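Local coordinates for protein myosin-2 (Saccharomyces cerevisiae, PDB 6IXO) that carries organelles and other cargo along polarized actin cables, holding cargo receptors with the globular tail domain to which this chain belongs, at residues E110-S113 with F114-A118; T145-K148 with D149-A153; Y325-A328 with D329-P333; W254-G257 with L258-N261. One frame throughout, in Å; residues are numbered along the deposited sequence. Where two conformers were deposited one is given.

Interaction 1 of 4, residues E110-S113 with F114-A118; sequences ELYS and FVVFA
Tyr112 and Val116, one helical turn apart, supply the side-chain part of this contact, a CH-pi interaction. The CG2 methyl of Val116 stands over one face of the tyrosine ring, 3.9 Å from its centroid, and is displaced toward the phenol end, where it lies 3.6 Å from Tyr112 CZ. The ring reaches this place because Tyr112 turns CG away from its own backbone N (chi1 174°), while the valine keeps CG2 on the side facing back along the helix. A valine in place of Tyr112 would probably leave that methyl without its aromatic surface and open a gap toward Lys148 on helix 134-180.

The four hydrogen bonds are those of an alpha helix, i to i+4, within helix 97-124. Val116 N to Tyr112 O, 2.9 Å, is the straightest of the four at 168°, and it ties together the same two residues whose side chains meet.

The carboxylate of Glu110 is salt-bridged to Arg56 of helix 53-67, on which Leu111 also packs, and Leu111 and Val115 reach Phe151 of helix 134-180. The backbone bonds thus satisfy these N-H groups within the helix, while the side chains meet helix 53-67 by ion pair and apolar contact alike.

Interaction 2 of 4, residues T145-K148 with D149-A153; sequences TELK and DDFEA
Leu147 and Phe151 lie side by side one turn apart on helix 134-180, pointing the same way in a classic i to i+4 pairing of apolar side chains on an alpha helix. Followed outward, Phe151 first sets CB 3.7 Å from Leu147 O, the carbonyl that also accepts its backbone N-H. CG, on the N side of the residue (chi1 -84°), lies 3.9 Å from the same Leu147 O, and the ring leans back toward the preceding turn. Its CD2 comes within 3.6 Å of Leu147 CD1, CE2 draws nearer still at 3.4 Å, and CZ at the far end is only grazed. The methyl meets the ring obliquely. With Phe151 cut back to an alanine, the Leu147 methyls are likely to lose this neighbour and a gap to open toward Val115 and Leu82, which Phe151 touches on helices 97-124 and 71-90.

The other flank of the helix is polar. The ammonium of Lys148 makes no direct salt bridge with Asp149 or Glu152; two waters stand between the charges, so the attraction is probably softened. One water accepts from Lys148 NZ at 3.1 Å and donates to Glu152 OE1, while the other accepts from Lys148 NZ at 2.6 Å and donates to Asp149 OD1 at 2.7 Å.

Interaction 3 of 4, residues Y325-A328 with D329-P333; sequences YQVA and DYESP
Glu331 and Tyr325 reach each other with CG of each turned away from its own backbone N (chi1 176° in Glu331), and the glutamate chain stays extended beyond that point, so its carboxylate is carried back across the start of the loop. The backbone between them folds as a type II beta turn from Ala328 to Glu331, closed by Glu331 N bonding to Ala328 O at 3.1 Å. Tyr330 occupies the third position of the turn with a positive phi, as this turn type requires.

The carboxylate then reaches back to bond the N-H of the first turn residue and the phenol ahead of it. Tyr325 OH donates to Glu331 OE2 at 2.5 Å, a short bond that uses the syn lone pair. The oxygen sits at the edge of the ring, in its plane, and the carboxylate stands nearly at right angles to that plane (87°). The other oxygen, OE1, takes Ala328 N at 2.9 Å in an almost straight bond (175°), meeting it on the anti side and somewhat out of the carboxylate plane. Three donors thus converge on one carboxylate once a water is counted, which is consistent with a negatively charged Glu331.

The loop lies between helices 315-323 and 336-350, near the surface. The Tyr325 ring also receives Lys297 in a cation-pi contact, and Tyr298 touches Glu331 while bonding to Ser332 O. Water completes the network: one molecule spans Ala328 O and Glu331 O, and another donates both to Gln326 O at 2.8 Å and to Glu331 OE1 at 2.7 Å.

Interaction 4 of 4, residues W254-G257 with L258-N261; sequences WKRG and LQLN
Trp254 and Leu258 run alongside each other, one turn apart and pointing the same way. The indole turns one face to the leucine: Leu258 CB lies over that face, and the CD2 methyl touches the far corner of the six-membered ring, 3.9 Å from Trp254 CH2. Both residues place CG opposite their backbone N (chi1 -180° for Trp254), which sends the two side chains off the helix in step.

A second, looser contact joins Arg256 and Gln259. The amide nitrogen Gln259 NE2 sits over the centre of one face of the guanidinium group, 4.3 Å from Arg256 CZ.

Beneath these side chains run the i to i+4 bonds that open helix 254-273, in the DIL region of the cargo-binding tail. Leu258 N bonds to Trp254 O at 2.9 Å, and Leu260 N to Arg256 O and Asn261 N to Gly257 O follow at 2.8 Å each. Just ahead of the helix, the hydroxyl of Ser253 is hydrogen-bonded to Arg256 N.

Farther out, the end of helix 134-180 and the loop after it meet the polar ends. Arg256 NH1 bonds to Ile180 O of the helix and Gln259 OE1 to Leu184 N of the loop, which probably limits the turning of both flat groups, while Lys255 NZ reaches Phe187 O. Helix 284-294 meets Leu258 through Gln294 and Leu260 through Thr289 and Ala290.

How the interactions relate
The four contacts form two pairs at distant parts of an elongated, all-helical tail domain. Along the chain the order is interaction 1, 2, 4, 3. Interactions 1 and 2 lie on successive helices, 97-124 and 134-180, with centres about 10 Å apart; they touch directly, with Tyr112 CD1 3.7 Å from Glu152 N. Interactions 4 and 3 are about 14 Å apart, centre to centre, and meet where Tyr325 OH packs 3.5 Å from Trp254 CB. Some 50 to 63 Å separate the centres of one pair from those of the other, on opposite sides of the chain's centre. Each contact is local in sequence, but each pair brings separate parts of the chain together, and the long helix 134-180 runs from interaction 2 to interaction 4.

Interaction 1 of 4, residues E110-S113 with F114-A118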
loop_
_atom_site.group_PDB
_atom_site.type_symbol
_atom_site.label_atom_id
_atom_site.label_comp_id
_atom_site.label_asym_id
_atom_site.label_seq_id
_atom_site.Cartn_x
_atom_site.Cartn_y
_atom_site.Cartn_z
ATOM N N GLU A 110 4.066 8.691 12.108
ATOM C CA GLU A 110 4.871 9.315 13.173
ATOM C C GLU A 110 4.025 10.394 13.891
ATOM O O GLU A 110 4.093 10.561 15.098
ATOM C CB GLU A 110 6.141 9.939 12.578
ATOM C CG GLU A 110 7.063 10.618 13.605
ATOM C CD GLU A 110 7.943 9.597 14.309
ATOM O OE1 GLU A 110 7.816 8.387 14.005
ATOM O OE2 GLU A 110 8.770 10.018 15.135
ATOM N N LEU A 111 3.221 11.122 13.125
ATOM C CA LEU A 111 2.355 12.167 13.676
ATOM C C LEU A 111 1.295 11.556 14.582
ATOM O O LEU A 111 1.018 12.045 15.677
ATOM C CB LEU A 111 1.672 12.937 12.554
ATOM C CG LEU A 111 2.553 13.916 11.782
ATOM C CD1 LEU A 111 1.855 14.424 10.495
ATOM C CD2 LEU A 111 2.954 15.104 12.723
ATOM N N TYR A 112 0.681 10.483 14.109
ATOM C CA TYR A 112 -0.389 9.867 14.871
ATOM C C TYR A 112 0.190 9.339 16.161
ATOM O O TYR A 112 -0.364 9.521 17.246
ATOM C CB TYR A 112 -1.074 8.751 14.039
ATOM C CG TYR A 112 -2.098 7.978 14.852
ATOM C CD1 TYR A 112 -3.341 8.541 15.156
ATOM C CD2 TYR A 112 -1.813 6.711 15.349
ATOM C CE1 TYR A 112 -4.273 7.857 15.945
ATOM C CE2 TYR A 112 -2.753 5.998 16.109
ATOM C CZ TYR A 112 -3.978 6.584 16.415
ATOM O OH TYR A 112 -4.916 5.881 17.157
ATOM N N SER A 113 1.367 8.737 16.054
ATOM C CA SER A 113 2.010 8.166 17.217
ATOM C C SER A 113 2.355 9.263 18.229
ATOM O O SER A 113 2.272 9.065 19.440
ATOM C CB SER A 113 3.271 7.385 16.802
ATOM O OG SER A 113 2.911 6.347 15.851
ATOM N N PHE A 114 2.750 10.419 17.723
ATOM C CA PHE A 114 3.013 11.523 18.634
ATOM C C PHE A 114 1.748 11.947 19.384
ATOM O O PHE A 114 1.789 12.228 20.568
ATOM C CB PHE A 114 3.577 12.742 17.906
ATOM C CG PHE A 114 3.653 13.940 18.818
ATOM C CD1 PHE A 114 4.567 13.955 19.840
ATOM C CD2 PHE A 114 2.736 14.976 18.715
ATOM C CE1 PHE A 114 4.617 15.027 20.756
ATOM C CE2 PHE A 114 2.785 16.059 19.630
ATOM C CZ PHE A 114 3.721 16.064 20.635
ATOM N N VAL A 115 0.633 12.057 18.661
ATOM C CA VAL A 115 -0.586 12.569 19.271
ATOM C C VAL A 115 -1.067 11.584 20.326
ATOM O O VAL A 115 -1.491 11.982 21.408
ATOM C CB VAL A 115 -1.670 12.842 18.200
ATOM C CG1 VAL A 115 -2.990 13.240 18.834
ATOM C CG2 VAL A 115 -1.172 13.958 17.277
ATOM N N VAL A 116 -0.953 10.293 20.030
ATOM C CA VAL A 116 -1.300 9.267 21.013
ATOM C C VAL A 116 -0.435 9.423 22.237
ATOM O O VAL A 116 -0.914 9.356 23.370
ATOM C CB VAL A 116 -1.123 7.834 20.417
ATOM C CG1 VAL A 116 -1.163 6.772 21.534
ATOM C CG2 VAL A 116 -2.190 7.599 19.391
ATOM N N PHE A 117 0.851 9.665 22.004
ATOM C CA PHE A 117 1.770 9.841 23.109
ATOM C C PHE A 117 1.385 11.086 23.909
ATOM O O PHE A 117 1.436 11.085 25.154
ATOM C CB PHE A 117 3.211 9.961 22.601
ATOM C CG PHE A 117 4.144 10.599 23.590
ATOM C CD1 PHE A 117 4.695 9.858 24.618
ATOM C CD2 PHE A 117 4.453 11.948 23.504
ATOM C CE1 PHE A 117 5.546 10.430 25.527
ATOM C CE2 PHE A 117 5.308 12.537 24.425
ATOM C CZ PHE A 117 5.855 11.775 25.441
ATOM N N ALA A 118 1.004 12.153 23.204
ATOM C CA ALA A 118 0.752 13.439 23.902
ATOM C C ALA A 118 -0.530 13.334 24.715
ATOM O O ALA A 118 -0.643 13.861 25.800
ATOM C CB ALA A 118 0.650 14.561 22.912
#

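Interaction 2 of 4, residues T145-K148 with D149-A153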
loop_
_atom_site.group_PDB
_atom_site.type_symbol
_atom_site.label_atom_id
_atom_site.label_comp_id
_atom_site.label_asym_id
_atom_site.label_seq_id
_atom_site.Cartn_x
_atom_site.Cartn_y
_atom_site.Cartn_z
ATOM N N THR A 145 -7.866 14.987 21.730
ATOM C CA THR A 145 -8.608 13.774 21.422
ATOM C C THR A 145 -9.145 13.815 19.990
ATOM O O THR A 145 -9.063 12.826 19.282
ATOM C CB THR A 145 -9.750 13.577 22.397
ATOM O OG1 THR A 145 -9.213 13.526 23.722
ATOM C CG2 THR A 145 -10.493 12.269 22.086
ATOM N N GLU A 146 -9.682 14.958 19.568
ATOM C CA GLU A 146 -10.170 15.122 18.192
ATOM C C GLU A 146 -9.033 15.041 17.212
ATOM O O GLU A 146 -9.191 14.519 16.090
ATOM C CB GLU A 146 -10.887 16.459 18.006
ATOM C CG GLU A 146 -12.190 16.574 18.751
ATOM C CD GLU A 146 -12.857 17.919 18.529
ATOM O OE1 GLU A 146 -12.378 18.676 17.650
ATOM O OE2 GLU A 146 -13.853 18.212 19.233
ATOM N N LEU A 147 -7.876 15.539 17.628
ATOM C CA LEU A 147 -6.722 15.512 16.727
ATOM C C LEU A 147 -6.261 14.058 16.506
ATOM O O LEU A 147 -5.913 13.641 15.362
ATOM C CB LEU A 147 -5.598 16.389 17.283
ATOM C CG LEU A 147 -4.342 16.289 16.408
ATOM C CD1 LEU A 147 -4.648 16.771 14.993
ATOM C CD2 LEU A 147 -3.169 17.077 17.023
ATOM N N LYS A 148 -6.311 13.265 17.576
ATOM C CA LYS A 148 -6.036 11.817 17.434
ATOM C C LYS A 148 -6.971 11.162 16.410
ATOM O O LYS A 148 -6.516 10.447 15.474
ATOM C CB LYS A 148 -6.159 11.126 18.801
ATOM C CG LYS A 148 -6.097 9.604 18.768
ATOM C CD LYS A 148 -6.127 9.037 20.195
ATOM C CE LYS A 148 -6.268 7.521 20.231
ATOM N NZ LYS A 148 -7.555 7.028 19.655
ATOM N N ASP A 149 -8.274 11.396 16.557
ATOM C CA ASP A 149 -9.224 10.916 15.524
ATOM C C ASP A 149 -8.926 11.440 14.122
ATOM O O ASP A 149 -9.014 10.680 13.139
ATOM C CB ASP A 149 -10.659 11.308 15.874
ATOM C CG ASP A 149 -11.216 10.520 17.049
ATOM O OD1 ASP A 149 -10.636 9.467 17.413
ATOM O OD2 ASP A 149 -12.257 10.950 17.579
ATOM N N ASP A 150 -8.594 12.723 14.009
ATOM C CA ASP A 150 -8.266 13.299 12.686
ATOM C C ASP A 150 -7.032 12.635 12.054
ATOM O O ASP A 150 -7.016 12.355 10.847
ATOM C CB ASP A 150 -8.039 14.818 12.805
ATOM C CG ASP A 150 -9.347 15.606 13.094
ATOM O OD1 ASP A 150 -10.441 15.045 12.919
ATOM O OD2 ASP A 150 -9.259 16.775 13.515
ATOM N N PHE A 151 -5.989 12.359 12.835
ATOM C CA PHE A 151 -4.831 11.659 12.252
ATOM C C PHE A 151 -5.114 10.184 11.956
ATOM O O PHE A 151 -4.597 9.637 10.998
ATOM C CB PHE A 151 -3.594 11.799 13.166
ATOM C CG PHE A 151 -2.856 13.088 12.937
ATOM C CD1 PHE A 151 -2.477 13.455 11.671
ATOM C CD2 PHE A 151 -2.575 13.947 13.972
ATOM C CE1 PHE A 151 -1.836 14.647 11.422
ATOM C CE2 PHE A 151 -1.913 15.145 13.726
ATOM C CZ PHE A 151 -1.571 15.492 12.437
ATOM N N GLU A 152 -5.941 9.552 12.770
ATOM C CA GLU A 152 -6.386 8.213 12.455
ATOM C C GLU A 152 -7.118 8.191 11.110
ATOM O O GLU A 152 -6.835 7.346 10.233
ATOM C CB GLU A 152 -7.285 7.715 13.581
ATOM C CG GLU A 152 -7.907 6.345 13.345
ATOM C CD GLU A 152 -8.826 5.937 14.505
ATOM O OE1 GLU A 152 -8.365 5.212 15.408
ATOM O OE2 GLU A 152 -10.006 6.350 14.515
ATOM N N ALA A 153 -8.027 9.148 10.924
ATOM C CA ALA A 153 -8.741 9.280 9.652
ATOM C C ALA A 153 -7.771 9.588 8.510
ATOM O O ALA A 153 -7.873 8.984 7.412
ATOM C CB ALA A 153 -9.851 10.375 9.746
HETATM O O HOH W 1 -8.018 4.330 18.127
HETATM O O HOH W 2 -8.557 7.783 17.335
#

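Interaction 3 of 4, residues Y325-A328 with D329-P333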
loop_
_atom_site.group_PDB
_atom_site.type_symbol
_atom_site.label_atom_id
_atom_site.label_comp_id
_atom_site.label_asym_id
_atom_site.label_seq_id
_atom_site.Cartn_x
_atom_site.Cartn_y
_atom_site.Cartn_z
ATOM N N TYR A 325 -10.240 -24.406 -24.452
ATOM C CA TYR A 325 -8.871 -24.893 -24.664
ATOM C C TYR A 325 -8.558 -25.105 -26.151
ATOM O O TYR A 325 -9.336 -25.743 -26.843
ATOM C CB TYR A 325 -8.678 -26.213 -23.930
ATOM C CG TYR A 325 -7.285 -26.804 -24.059
ATOM C CD1 TYR A 325 -6.242 -26.328 -23.290
ATOM C CD2 TYR A 325 -7.041 -27.882 -24.927
ATOM C CE1 TYR A 325 -4.950 -26.896 -23.375
ATOM C CE2 TYR A 325 -5.778 -28.431 -25.039
ATOM C CZ TYR A 325 -4.744 -27.948 -24.233
ATOM O OH TYR A 325 -3.515 -28.516 -24.370
ATOM N N GLN A 326 -7.439 -24.599 -26.657
ATOM C CA GLN A 326 -7.172 -24.780 -28.113
ATOM C C GLN A 326 -6.086 -25.837 -28.366
ATOM O O GLN A 326 -4.926 -25.604 -28.049
ATOM C CB GLN A 326 -6.724 -23.467 -28.750
ATOM C CG GLN A 326 -7.834 -22.404 -28.802
ATOM C CD GLN A 326 -8.998 -22.829 -29.686
ATOM O OE1 GLN A 326 -8.798 -23.242 -30.819
ATOM N NE2 GLN A 326 -10.215 -22.747 -29.158
ATOM N N VAL A 327 -6.459 -26.962 -28.957
ATOM C CA VAL A 327 -5.486 -28.026 -29.209
ATOM C C VAL A 327 -4.526 -27.636 -30.321
ATOM O O VAL A 327 -4.888 -26.968 -31.281
ATOM C CB VAL A 327 -6.163 -29.381 -29.574
ATOM C CG1 VAL A 327 -6.931 -29.932 -28.382
ATOM C CG2 VAL A 327 -7.061 -29.250 -30.810
ATOM N N ALA A 328 -3.273 -28.037 -30.163
ATOM C CA ALA A 328 -2.266 -27.794 -31.174
ATOM C C ALA A 328 -2.371 -28.880 -32.268
ATOM O O ALA A 328 -3.046 -29.913 -32.104
ATOM C CB ALA A 328 -0.861 -27.799 -30.562
ATOM N N ASP A 329 -1.723 -28.612 -33.388
ATOM C CA ASP A 329 -1.531 -29.645 -34.408
ATOM C C ASP A 329 -0.869 -30.869 -33.756
ATOM O O ASP A 329 0.048 -30.711 -32.942
ATOM C CB ASP A 329 -0.646 -29.113 -35.531
ATOM C CG ASP A 329 -1.326 -28.013 -36.358
ATOM O OD1 ASP A 329 -2.555 -27.828 -36.247
ATOM O OD2 ASP A 329 -0.613 -27.334 -37.124
ATOM N N TYR A 330 -1.337 -32.066 -34.099
ATOM C CA TYR A 330 -0.766 -33.330 -33.590
ATOM C C TYR A 330 -1.105 -33.588 -32.117
ATOM O O TYR A 330 -0.660 -34.578 -31.553
ATOM C CB TYR A 330 0.777 -33.405 -33.823
ATOM C CG TYR A 330 1.089 -33.111 -35.277
ATOM C CD1 TYR A 330 0.716 -34.014 -36.286
ATOM C CD2 TYR A 330 1.620 -31.882 -35.654
ATOM C CE1 TYR A 330 0.937 -33.719 -37.633
ATOM C CE2 TYR A 330 1.855 -31.575 -36.985
ATOM C CZ TYR A 330 1.490 -32.492 -37.975
ATOM O OH TYR A 330 1.705 -32.179 -39.294
ATOM N N GLU A 331 -1.898 -32.716 -31.504
ATOM C CA GLU A 331 -2.379 -32.936 -30.119
ATOM C C GLU A 331 -3.787 -33.554 -30.173
ATOM O O GLU A 331 -4.589 -33.157 -31.007
ATOM C CB GLU A 331 -2.395 -31.610 -29.305
ATOM C CG GLU A 331 -2.974 -31.772 -27.908
ATOM C CD GLU A 331 -2.988 -30.461 -27.123
ATOM O OE1 GLU A 331 -2.675 -29.386 -27.709
ATOM O OE2 GLU A 331 -3.317 -30.511 -25.916
ATOM N N SER A 332 -4.083 -34.547 -29.335
ATOM C CA SER A 332 -5.401 -35.203 -29.397
ATOM C C SER A 332 -6.499 -34.244 -28.958
ATOM O O SER A 332 -6.335 -33.528 -27.973
ATOM C CB SER A 332 -5.437 -36.446 -28.519
ATOM O OG SER A 332 -4.433 -37.358 -28.928
ATOM N N PRO A 333 -7.643 -34.226 -29.669
ATOM C CA PRO A 333 -8.751 -33.357 -29.221
ATOM C C PRO A 333 -9.275 -33.798 -27.858
ATOM O O PRO A 333 -9.170 -34.978 -27.528
ATOM C CB PRO A 333 -9.843 -33.581 -30.300
ATOM C CG PRO A 333 -9.222 -34.316 -31.351
ATOM C CD PRO A 333 -8.050 -35.091 -30.786
HETATM O O HOH W 3 -2.638 -26.838 -26.906
HETATM O O HOH W 4 -5.217 -31.628 -33.330
#

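Interaction 4 of 4, residues W254-G257 with L258-N261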
loop_
_atom_site.group_PDB
_atom_site.type_symbol
_atom_site.label_atom_id
_atom_site.label_comp_id
_atom_site.label_asym_id
_atom_site.label_seq_id
_atom_site.Cartn_x
_atom_site.Cartn_y
_atom_site.Cartn_z
ATOM N N TRP A 254 -1.826 -25.495 -24.425
ATOM C CA TRP A 254 -0.715 -26.006 -23.651
ATOM C C TRP A 254 0.463 -25.022 -23.601
ATOM O O TRP A 254 1.025 -24.734 -22.510
ATOM C CB TRP A 254 -0.261 -27.360 -24.226
ATOM C CG TRP A 254 0.890 -27.926 -23.446
ATOM C CD1 TRP A 254 0.814 -28.789 -22.371
ATOM C CD2 TRP A 254 2.288 -27.671 -23.666
ATOM N NE1 TRP A 254 2.089 -29.065 -21.905
ATOM C CE2 TRP A 254 3.008 -28.387 -22.669
ATOM C CE3 TRP A 254 3.001 -26.900 -24.589
ATOM C CZ2 TRP A 254 4.420 -28.374 -22.594
ATOM C CZ3 TRP A 254 4.408 -26.879 -24.503
ATOM C CH2 TRP A 254 5.096 -27.606 -23.509
ATOM N N LYS A 255 0.852 -24.494 -24.757
ATOM C CA LYS A 255 1.955 -23.523 -24.774
ATOM C C LYS A 255 1.685 -22.298 -23.925
ATOM O O LYS A 255 2.559 -21.848 -23.208
ATOM C CB LYS A 255 2.267 -23.075 -26.186
ATOM C CG LYS A 255 2.952 -24.171 -27.020
ATOM C CD LYS A 255 3.129 -23.721 -28.481
ATOM C CE LYS A 255 3.880 -24.698 -29.284
ATOM N NZ LYS A 255 4.270 -24.111 -30.608
ATOM N N ARG A 256 0.483 -21.741 -24.040
ATOM C CA ARG A 256 0.109 -20.587 -23.235
ATOM C C ARG A 256 0.130 -20.990 -21.762
ATOM O O ARG A 256 0.526 -20.194 -20.878
ATOM C CB ARG A 256 -1.287 -20.056 -23.674
ATOM C CG ARG A 256 -1.731 -18.848 -22.918
ATOM C CD ARG A 256 -0.732 -17.683 -23.103
ATOM N NE ARG A 256 -0.548 -17.351 -24.519
ATOM C CZ ARG A 256 0.217 -16.351 -24.967
ATOM N NH1 ARG A 256 0.902 -15.566 -24.113
ATOM N NH2 ARG A 256 0.289 -16.129 -26.277
ATOM N N GLY A 257 -0.261 -22.226 -21.471
ATOM C CA GLY A 257 -0.223 -22.679 -20.075
ATOM C C GLY A 257 1.201 -22.728 -19.516
ATOM O O GLY A 257 1.478 -22.307 -18.373
ATOM N N LEU A 258 2.126 -23.228 -20.319
ATOM C CA LEU A 258 3.530 -23.290 -19.887
ATOM C C LEU A 258 4.034 -21.848 -19.630
ATOM O O LEU A 258 4.682 -21.549 -18.612
ATOM C CB LEU A 258 4.380 -23.974 -20.968
ATOM C CG LEU A 258 5.826 -24.161 -20.498
ATOM C CD1 LEU A 258 5.853 -25.141 -19.334
ATOM C CD2 LEU A 258 6.741 -24.628 -21.640
ATOM N N GLN A 259 3.706 -20.935 -20.543
ATOM C CA GLN A 259 4.155 -19.544 -20.378
ATOM C C GLN A 259 3.532 -18.873 -19.192
ATOM O O GLN A 259 4.219 -18.122 -18.465
ATOM C CB GLN A 259 3.887 -18.706 -21.626
ATOM C CG GLN A 259 4.799 -19.174 -22.740
ATOM C CD GLN A 259 4.591 -18.432 -24.017
ATOM O OE1 GLN A 259 5.286 -17.455 -24.277
ATOM N NE2 GLN A 259 3.630 -18.882 -24.833
ATOM N N LEU A 260 2.244 -19.105 -18.987
ATOM C CA LEU A 260 1.580 -18.593 -17.792
ATOM C C LEU A 260 2.252 -19.145 -16.519
ATOM O O LEU A 260 2.453 -18.407 -15.523
ATOM C CB LEU A 260 0.084 -18.926 -17.806
ATOM C CG LEU A 260 -0.772 -18.475 -16.608
ATOM C CD1 LEU A 260 -0.807 -16.893 -16.523
ATOM C CD2 LEU A 260 -2.236 -19.000 -16.733
ATOM N N ASN A 261 2.566 -20.436 -16.528
ATOM C CA ASN A 261 3.270 -21.070 -15.410
ATOM C C ASN A 261 4.547 -20.289 -15.124
ATOM O O ASN A 261 4.795 -19.913 -13.975
ATOM C CB ASN A 261 3.571 -22.557 -15.725
ATOM C CG ASN A 261 4.566 -23.182 -14.738
ATOM O OD1 ASN A 261 4.592 -22.842 -13.583
ATOM N ND2 ASN A 261 5.399 -24.076 -15.221
#